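Local coordinates for cryptochrome DASH, chloroplastic/mitochondrial (Arabidopsis thaliana, PDB 2J4D), which repairs cyclobutane pyrimidine dimers in single-stranded DNA, binds FAD and a folate light antenna, and may also act as a blue-light photoreceptor, at residues F344-P349 with G354-D359; L407-G412 with G430-G435. All coordinates share one frame; numbering follows the deposited sequence.

Contact 1 (344-349 with 354-359) and contact 2 (407-412 with 430-435) lie side by side in the FAD-binding domain, their centres about 8 Å apart, and each faces a different chromophore. Contact 1 carries Phe344 and His345 of the folate pocket; contact 2 carries Asn431 and Trp432 of the flavin pocket. Two probable hydrogen bonds join them directly: Asp408 N with Ser357 O at 2.8 Å, and Trp409 NE1 with Leu346 O at 2.9 Å. The second of these ties the loop bearing the antenna contacts to the indole of Trp409, which packs on the helix of Asn431 and Trp432. The side chain of Trp409 is about 9 Å from the bound folate.

Contact 1 of 2, residues F344-P349 with G354-D359. With MHF (5,10-methenyl-6,7,8-trihydrofolic acid), chain D.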
loop_
_atom_site.group_PDB
_atom_site.type_symbol
_atom_site.label_atom_id
_atom_site.label_comp_id
_atom_site.label_asym_id
_atom_site.label_seq_id
_atom_site.Cartn_x
_atom_site.Cartn_y
_atom_site.Cartn_z
ATOM N N PHE A 344 -3.209 -15.523 7.868
ATOM C CA PHE A 344 -2.302 -15.148 8.944
ATOM C C PHE A 344 -1.794 -16.306 9.798
ATOM O O PHE A 344 -0.935 -16.114 10.660
ATOM C CB PHE A 344 -2.999 -14.138 9.850
ATOM C CG PHE A 344 -3.668 -13.014 9.100
ATOM C CD1 PHE A 344 -2.908 -12.076 8.409
ATOM C CD2 PHE A 344 -5.058 -12.882 9.106
ATOM C CE1 PHE A 344 -3.520 -11.008 7.733
ATOM C CE2 PHE A 344 -5.690 -11.821 8.435
ATOM C CZ PHE A 344 -4.922 -10.879 7.748
ATOM N N HIS A 345 -2.324 -17.498 9.561
ATOM C CA HIS A 345 -1.949 -18.676 10.338
ATOM C C HIS A 345 -0.648 -19.305 9.870
ATOM O O HIS A 345 -0.332 -19.283 8.678
ATOM C CB HIS A 345 -3.093 -19.690 10.290
ATOM C CG HIS A 345 -4.347 -19.199 10.944
ATOM N ND1 HIS A 345 -5.601 -19.642 10.587
ATOM C CD2 HIS A 345 -4.538 -18.295 11.936
ATOM C CE1 HIS A 345 -6.510 -19.030 11.325
ATOM N NE2 HIS A 345 -5.892 -18.209 12.152
ATOM N N LEU A 346 0.100 -19.876 10.814
ATOM C CA LEU A 346 1.390 -20.493 10.512
ATOM C C LEU A 346 1.332 -21.462 9.337
ATOM O O LEU A 346 2.208 -21.449 8.477
ATOM C CB LEU A 346 1.931 -21.212 11.756
ATOM C CG LEU A 346 3.304 -21.886 11.629
ATOM C CD1 LEU A 346 4.354 -20.850 11.244
ATOM C CD2 LEU A 346 3.673 -22.557 12.954
ATOM N N GLY A 347 0.295 -22.296 9.300
ATOM C CA GLY A 347 0.156 -23.257 8.219
ATOM C C GLY A 347 -0.353 -22.645 6.928
ATOM O O GLY A 347 -0.386 -23.310 5.888
ATOM N N GLY A 348 -0.762 -21.380 7.003
ATOM C CA GLY A 348 -1.259 -20.666 5.837
ATOM C C GLY A 348 -2.510 -21.251 5.210
ATOM O O GLY A 348 -3.121 -22.157 5.769
ATOM N N PRO A 349 -2.929 -20.735 4.045
ATOM C CA PRO A 349 -4.121 -21.232 3.354
ATOM C C PRO A 349 -4.003 -22.727 3.061
ATOM O O PRO A 349 -4.998 -23.449 3.055
ATOM C CB PRO A 349 -4.154 -20.389 2.082
ATOM C CG PRO A 349 -3.566 -19.079 2.539
ATOM C CD PRO A 349 -2.393 -19.534 3.378
ATOM N N GLY A 354 4.055 -28.650 10.405
ATOM C CA GLY A 354 4.158 -28.305 11.829
ATOM C C GLY A 354 5.251 -27.253 12.116
ATOM O O GLY A 354 4.935 -26.080 12.338
ATOM N N LYS A 355 6.508 -27.713 12.169
ATOM C CA LYS A 355 7.771 -26.947 12.358
ATOM C C LYS A 355 7.938 -25.564 13.078
ATOM O O LYS A 355 7.320 -25.291 14.100
ATOM C CB LYS A 355 8.477 -26.841 10.990
ATOM C CG LYS A 355 9.995 -26.630 11.006
ATOM C CD LYS A 355 10.717 -27.908 10.712
ATOM C CE LYS A 355 12.115 -27.575 10.318
ATOM N NZ LYS A 355 13.053 -28.704 10.239
ATOM N N TRP A 356 8.957 -24.843 12.613
ATOM C CA TRP A 356 9.421 -23.468 12.903
ATOM C C TRP A 356 9.874 -22.858 14.222
ATOM O O TRP A 356 9.180 -22.870 15.248
ATOM C CB TRP A 356 8.376 -22.548 12.276
ATOM C CG TRP A 356 7.910 -23.101 11.011
ATOM C CD1 TRP A 356 6.685 -23.638 10.768
ATOM C CD2 TRP A 356 8.676 -23.281 9.819
ATOM N NE1 TRP A 356 6.637 -24.155 9.501
ATOM C CE2 TRP A 356 7.850 -23.947 8.895
ATOM C CE3 TRP A 356 9.983 -22.947 9.444
ATOM C CZ2 TRP A 356 8.287 -24.290 7.610
ATOM C CZ3 TRP A 356 10.426 -23.289 8.163
ATOM C CH2 TRP A 356 9.577 -23.955 7.261
ATOM N N SER A 357 11.069 -22.297 14.144
ATOM C CA SER A 357 11.748 -21.601 15.257
ATOM C C SER A 357 11.317 -20.136 15.349
ATOM O O SER A 357 10.906 -19.534 14.357
ATOM C CB SER A 357 13.278 -21.629 15.069
ATOM O OG SER A 357 13.938 -20.706 15.938
ATOM N N GLN A 358 11.420 -19.575 16.549
ATOM C CA GLN A 358 11.092 -18.174 16.786
ATOM C C GLN A 358 12.285 -17.574 17.527
ATOM O O GLN A 358 12.147 -16.636 18.313
ATOM C CB GLN A 358 9.813 -18.044 17.614
ATOM C CG GLN A 358 8.607 -18.713 16.966
ATOM C CD GLN A 358 7.298 -18.377 17.667
ATOM O OE1 GLN A 358 7.284 -17.990 18.841
ATOM N NE2 GLN A 358 6.187 -18.534 16.950
ATOM N N ASP A 359 13.458 -18.149 17.258
ATOM C CA ASP A 359 14.723 -17.728 17.858
ATOM C C ASP A 359 14.866 -16.216 17.737
ATOM O O ASP A 359 15.098 -15.690 16.644
ATOM C CB ASP A 359 15.891 -18.406 17.137
ATOM C CG ASP A 359 17.241 -18.054 17.742
ATOM O OD1 ASP A 359 17.453 -16.880 18.115
ATOM O OD2 ASP A 359 18.102 -18.953 17.831
HETATM N N1 MHF D . -3.362 -6.139 9.315
HETATM C C2 MHF D . -4.559 -5.654 8.842
HETATM N NA2 MHF D . -4.569 -4.482 8.144
HETATM N N3 MHF D . -5.714 -6.307 9.055
HETATM C C4 MHF D . -5.749 -7.471 9.772
HETATM O O4 MHF D . -6.823 -8.054 9.967
HETATM C C4A MHF D . -4.532 -7.997 10.296
HETATM N N5 MHF D . -4.454 -9.171 11.089
HETATM C C6 MHF D . -3.237 -9.499 11.908
HETATM C C7 MHF D . -2.016 -9.261 10.991
HETATM N N8 MHF D . -2.116 -7.834 10.539
HETATM C C8A MHF D . -3.323 -7.315 10.047
HETATM C C9 MHF D . -3.430 -10.958 12.408
HETATM N N10 MHF D . -4.665 -11.382 11.702
HETATM C C11 MHF D . -5.456 -10.163 11.487
HETATM C C12 MHF D . -6.969 -14.453 13.636
HETATM C C13 MHF D . -5.570 -14.611 13.395
HETATM C C14 MHF D . -4.831 -13.595 12.791
HETATM C C15 MHF D . -5.452 -12.378 12.403
HETATM C C16 MHF D . -6.868 -12.208 12.669
HETATM C C17 MHF D . -7.614 -13.235 13.281
HETATM C C MHF D . -7.729 -15.584 14.235
HETATM O O MHF D . -7.135 -16.623 14.503
HETATM N N MHF D . -9.058 -15.491 14.467
HETATM C CA MHF D . -9.782 -16.631 15.029
HETATM C CB MHF D . -10.998 -16.157 15.823
HETATM C CG MHF D . -10.664 -15.250 16.980
HETATM C CD MHF D . -9.722 -15.905 17.966
HETATM O OE1 MHF D . -10.158 -16.846 18.663
HETATM O OE2 MHF D . -8.541 -15.492 18.029
HETATM C CT MHF D . -10.244 -17.566 13.907
HETATM O O1 MHF D . -10.220 -17.142 12.732
HETATM O O2 MHF D . -10.634 -18.713 14.208
#
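Leu346 and Trp356 meet between two irregular parts of one loop, the first folded as a type I beta turn from His345 to Gly348 and closed by Gly348 N bonding to His345 O at 2.7 Å. The positive phi of Gly348 (62°) is easily adopted by a residue without a side chain. From the turn Leu346 extends its branch across to 354-359: CG stands anti to the backbone N (chi1 -178°), and CD1 comes within 3.7 Å of Trp356 CD1, on the five-membered part of the indole. Its other methyl, CD2, lies 3.8 Å from Gly354 O. No hydrogen bond spans the contact; the Leu346-Trp356 part is apolar, and the patch is small. Gly354 and Lys355 are poorly ordered. A branched aliphatic side chain suits this place because it can touch the indole and the neighbouring backbone at once. Further on, Ser357 OG accepts from Asp359 N at 2.9 Å, an ST turn that leads into helix 360-367, where Asp359 is the N-cap. The folate is met by Phe344, just before the turn, and by His345, its first residue. Phe344 lays one ring face against the cofactor, its CD2 3.0 Å from MHF N10; the ring also meets Tyr429 edge-to-face. His345 donates from NE2 to MHF O at 3.1 Å in a nearly straight bond (170°), with the acceptor near the imidazole plane; a flat ring with an N-H at its rim is well suited to this. The arrangement is that of a loop lining the antenna pocket of this cryptochrome DASH, where Glu149, Asn341 and Glu417 also bond the folate.

Contact 2 of 2, residues L407-G412 with G430-G435; sequences LDWRMG and GNWTYG. With FAD (flavin-adenine dinucleotide), chain C.
Helices 409-419 and 425-436 pack together here in the FAD-binding domain, beside the flavin. The side chains of Trp409 and Trp432 pass alongside one another, pointing opposite ways, with Trp409 CE3 3.7 Å from Trp432 CB. Further along the Trp409 ring, CH2 meets Thr433 CG2 at 3.7 Å. Thr433 OG1 sits between its backbone N and carbonyl carbon (chi1 62°), which brings it to Gly430 O and leaves CG2 for the indole. Trp432 is layered between protein and cofactor: Gly412 C lies 3.4 Å from its CZ2 over one face, and the flavin methyl C7M lies over the opposite face, 3.4 Å from NE1. Glycine suits position 412, because a CB there would run into the indole. Next to Trp432 on helix 425-436, Asn431 donates from ND2 to FAD N1A at 2.9 Å (171°) and accepts from N6A on OD1, an amide matched to the adenine edge. Asp408 is the N-cap of helix 409-419: OD1 takes Arg410 N and NE, and OD2 takes NH2 at 2.7 Å, a side-on salt bridge nearly in the guanidinium plane. With its CB 3.3 Å from FAD C8, Asn431 touches both adenine and flavin ring, consistent with a folded FAD.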
loop_
_atom_site.group_PDB
_atom_site.type_symbol
_atom_site.label_atom_id
_atom_site.label_comp_id
_atom_site.label_asym_id
_atom_site.label_seq_id
_atom_site.Cartn_x
_atom_site.Cartn_y
_atom_site.Cartn_z
ATOM N N LEU A 407 13.078 -19.694 10.276
ATOM C CA LEU A 407 12.178 -18.991 11.192
ATOM C C LEU A 407 10.705 -18.965 10.807
ATOM O O LEU A 407 10.349 -19.052 9.634
ATOM C CB LEU A 407 12.649 -17.546 11.390
ATOM C CG LEU A 407 14.012 -17.358 12.061
ATOM C CD1 LEU A 407 14.375 -15.882 12.089
ATOM C CD2 LEU A 407 13.967 -17.926 13.472
ATOM N N ASP A 408 9.865 -18.847 11.830
ATOM C CA ASP A 408 8.411 -18.741 11.694
ATOM C C ASP A 408 8.238 -17.563 10.727
ATOM O O ASP A 408 8.632 -16.443 11.053
ATOM C CB ASP A 408 7.824 -18.394 13.073
ATOM C CG ASP A 408 6.316 -18.279 13.072
ATOM O OD1 ASP A 408 5.753 -17.647 12.151
ATOM O OD2 ASP A 408 5.690 -18.810 14.017
ATOM N N TRP A 409 7.656 -17.811 9.556
ATOM C CA TRP A 409 7.501 -16.760 8.547
ATOM C C TRP A 409 6.745 -15.509 8.991
ATOM O O TRP A 409 6.973 -14.414 8.468
ATOM C CB TRP A 409 6.851 -17.321 7.270
ATOM C CG TRP A 409 5.397 -17.732 7.394
ATOM C CD1 TRP A 409 4.913 -18.976 7.701
ATOM C CD2 TRP A 409 4.246 -16.898 7.189
ATOM N NE1 TRP A 409 3.533 -18.966 7.696
ATOM C CE2 TRP A 409 3.101 -17.703 7.388
ATOM C CE3 TRP A 409 4.076 -15.546 6.858
ATOM C CZ2 TRP A 409 1.797 -17.199 7.265
ATOM C CZ3 TRP A 409 2.775 -15.043 6.735
ATOM C CH2 TRP A 409 1.654 -15.872 6.939
ATOM N N ARG A 410 5.853 -15.657 9.960
ATOM C CA ARG A 410 5.080 -14.515 10.425
ATOM C C ARG A 410 5.960 -13.486 11.138
ATOM O O ARG A 410 5.581 -12.327 11.276
ATOM C CB ARG A 410 3.934 -15.010 11.315
ATOM C CG ARG A 410 3.005 -15.969 10.552
ATOM C CD ARG A 410 2.071 -16.715 11.467
ATOM N NE ARG A 410 2.806 -17.488 12.456
ATOM C CZ ARG A 410 2.271 -17.956 13.578
ATOM N NH1 ARG A 410 0.994 -17.728 13.852
ATOM N NH2 ARG A 410 3.017 -18.636 14.433
ATOM N N MET A 411 7.142 -13.898 11.585
ATOM C CA MET A 411 8.025 -12.946 12.234
ATOM C C MET A 411 8.461 -11.971 11.153
ATOM O O MET A 411 8.524 -10.762 11.378
ATOM C CB MET A 411 9.245 -13.646 12.837
ATOM C CG MET A 411 8.916 -14.501 14.032
ATOM S SD MET A 411 10.396 -15.213 14.756
ATOM C CE MET A 411 10.750 -14.002 16.016
ATOM N N GLY A 412 8.756 -12.507 9.973
ATOM C CA GLY A 412 9.163 -11.661 8.866
ATOM C C GLY A 412 7.996 -10.829 8.346
ATOM O O GLY A 412 8.156 -9.647 8.019
ATOM N N GLY A 430 -0.147 -12.098 1.735
ATOM C CA GLY A 430 -0.351 -12.902 0.545
ATOM C C GLY A 430 0.999 -13.311 -0.018
ATOM O O GLY A 430 1.278 -14.499 -0.214
ATOM N N ASN A 431 1.854 -12.327 -0.269
ATOM C CA ASN A 431 3.174 -12.620 -0.808
ATOM C C ASN A 431 4.022 -13.439 0.166
ATOM O O ASN A 431 4.796 -14.299 -0.266
ATOM C CB ASN A 431 3.889 -11.325 -1.190
ATOM C CG ASN A 431 3.474 -10.808 -2.558
ATOM O OD1 ASN A 431 3.900 -11.332 -3.586
ATOM N ND2 ASN A 431 2.631 -9.779 -2.577
ATOM N N TRP A 432 3.887 -13.192 1.469
ATOM C CA TRP A 432 4.652 -13.972 2.441
ATOM C C TRP A 432 4.236 -15.449 2.440
ATOM O O TRP A 432 5.098 -16.326 2.504
ATOM C CB TRP A 432 4.526 -13.402 3.866
ATOM C CG TRP A 432 5.573 -12.371 4.190
ATOM C CD1 TRP A 432 5.463 -11.011 4.062
ATOM C CD2 TRP A 432 6.917 -12.623 4.624
ATOM N NE1 TRP A 432 6.657 -10.407 4.383
ATOM C CE2 TRP A 432 7.566 -11.372 4.732
ATOM C CE3 TRP A 432 7.637 -13.787 4.930
ATOM C CZ2 TRP A 432 8.905 -11.250 5.131
ATOM C CZ3 TRP A 432 8.968 -13.666 5.325
ATOM C CH2 TRP A 432 9.586 -12.406 5.420
ATOM N N THR A 433 2.934 -15.736 2.360
ATOM C CA THR A 433 2.503 -17.133 2.349
ATOM C C THR A 433 3.084 -17.827 1.128
ATOM O O THR A 433 3.509 -18.985 1.208
ATOM C CB THR A 433 0.964 -17.291 2.326
ATOM O OG1 THR A 433 0.429 -16.700 1.136
ATOM C CG2 THR A 433 0.350 -16.640 3.542
ATOM N N TYR A 434 3.101 -17.119 -0.000
ATOM C CA TYR A 434 3.669 -17.659 -1.228
ATOM C C TYR A 434 5.150 -17.971 -1.018
ATOM O O TYR A 434 5.590 -19.105 -1.215
ATOM C CB TYR A 434 3.516 -16.652 -2.371
ATOM C CG TYR A 434 2.301 -16.895 -3.231
ATOM C CD1 TYR A 434 1.043 -17.086 -2.657
ATOM C CD2 TYR A 434 2.405 -16.944 -4.620
ATOM C CE1 TYR A 434 -0.083 -17.321 -3.443
ATOM C CE2 TYR A 434 1.286 -17.177 -5.418
ATOM C CZ TYR A 434 0.047 -17.365 -4.823
ATOM O OH TYR A 434 -1.065 -17.590 -5.601
ATOM N N GLY A 435 5.909 -16.958 -0.608
ATOM C CA GLY A 435 7.332 -17.141 -0.375
ATOM C C GLY A 435 7.657 -18.202 0.659
ATOM O O GLY A 435 8.666 -18.898 0.551
HETATM P PA FAD C . 5.999 -2.290 -9.546
HETATM O O1A FAD C . 6.135 -0.948 -10.146
HETATM O O2A FAD C . 6.829 -3.411 -10.047
HETATM O O5B FAD C . 4.466 -2.773 -9.624
HETATM C C5B FAD C . 3.401 -1.814 -9.813
HETATM C C4B FAD C . 2.312 -2.100 -8.774
HETATM O O4B FAD C . 1.856 -3.440 -8.953
HETATM C C3B FAD C . 2.766 -2.015 -7.321
HETATM O O3B FAD C . 2.824 -0.682 -6.843
HETATM C C2B FAD C . 1.748 -2.885 -6.651
HETATM O O2B FAD C . 0.563 -2.228 -6.261
HETATM C C1B FAD C . 1.523 -4.010 -7.676
HETATM N N9A FAD C . 2.345 -5.223 -7.476
HETATM C C8A FAD C . 3.535 -5.550 -8.095
HETATM N N7A FAD C . 4.012 -6.721 -7.695
HETATM C C5A FAD C . 3.091 -7.181 -6.779
HETATM C C6A FAD C . 3.037 -8.361 -5.999
HETATM N N6A FAD C . 3.942 -9.330 -6.039
HETATM N N1A FAD C . 1.953 -8.512 -5.151
HETATM C C2A FAD C . 0.991 -7.533 -5.078
HETATM N N3A FAD C . 0.984 -6.383 -5.794
HETATM C C4A FAD C . 2.058 -6.248 -6.618
HETATM N N1 FAD C . 3.133 -4.924 -2.009
HETATM C C2 FAD C . 2.298 -4.035 -1.365
HETATM O O2 FAD C . 1.648 -3.217 -1.990
HETATM N N3 FAD C . 2.216 -4.093 0.035
HETATM C C4 FAD C . 2.930 -4.996 0.820
HETATM O O4 FAD C . 2.816 -4.995 2.060
HETATM C C4X FAD C . 3.785 -5.905 0.152
HETATM N N5 FAD C . 4.545 -6.848 0.863
HETATM C C5X FAD C . 5.297 -7.814 0.191
HETATM C C6 FAD C . 5.954 -8.828 0.900
HETATM C C7 FAD C . 6.725 -9.822 0.252
HETATM C C7M FAD C . 7.406 -10.888 1.075
HETATM C C8 FAD C . 6.831 -9.777 -1.185
HETATM C C8M FAD C . 7.638 -10.801 -1.968
HETATM C C9 FAD C . 6.172 -8.763 -1.908
HETATM C C9A FAD C . 5.396 -7.766 -1.246
HETATM N N10 FAD C . 4.722 -6.727 -1.952
HETATM C C10 FAD C . 3.862 -5.837 -1.270
HETATM C "C1'" FAD C . 4.589 -6.797 -3.444
HETATM C "C2'" FAD C . 5.659 -6.058 -4.273
HETATM O "O2'" FAD C . 6.952 -6.440 -3.834
HETATM C "C3'" FAD C . 5.486 -4.549 -4.118
HETATM O "O3'" FAD C . 4.153 -4.150 -4.491
HETATM C "C4'" FAD C . 6.436 -3.702 -4.983
HETATM O "O4'" FAD C . 7.796 -3.957 -4.625
HETATM C "C5'" FAD C . 6.113 -2.228 -4.775
HETATM O "O5'" FAD C . 6.968 -1.422 -5.589
HETATM P P FAD C . 6.607 -0.855 -7.016
HETATM O O1P FAD C . 5.424 -0.005 -6.807
HETATM O O2P FAD C . 7.796 -0.148 -7.566
HETATM O O3P FAD C . 6.378 -2.088 -7.990
#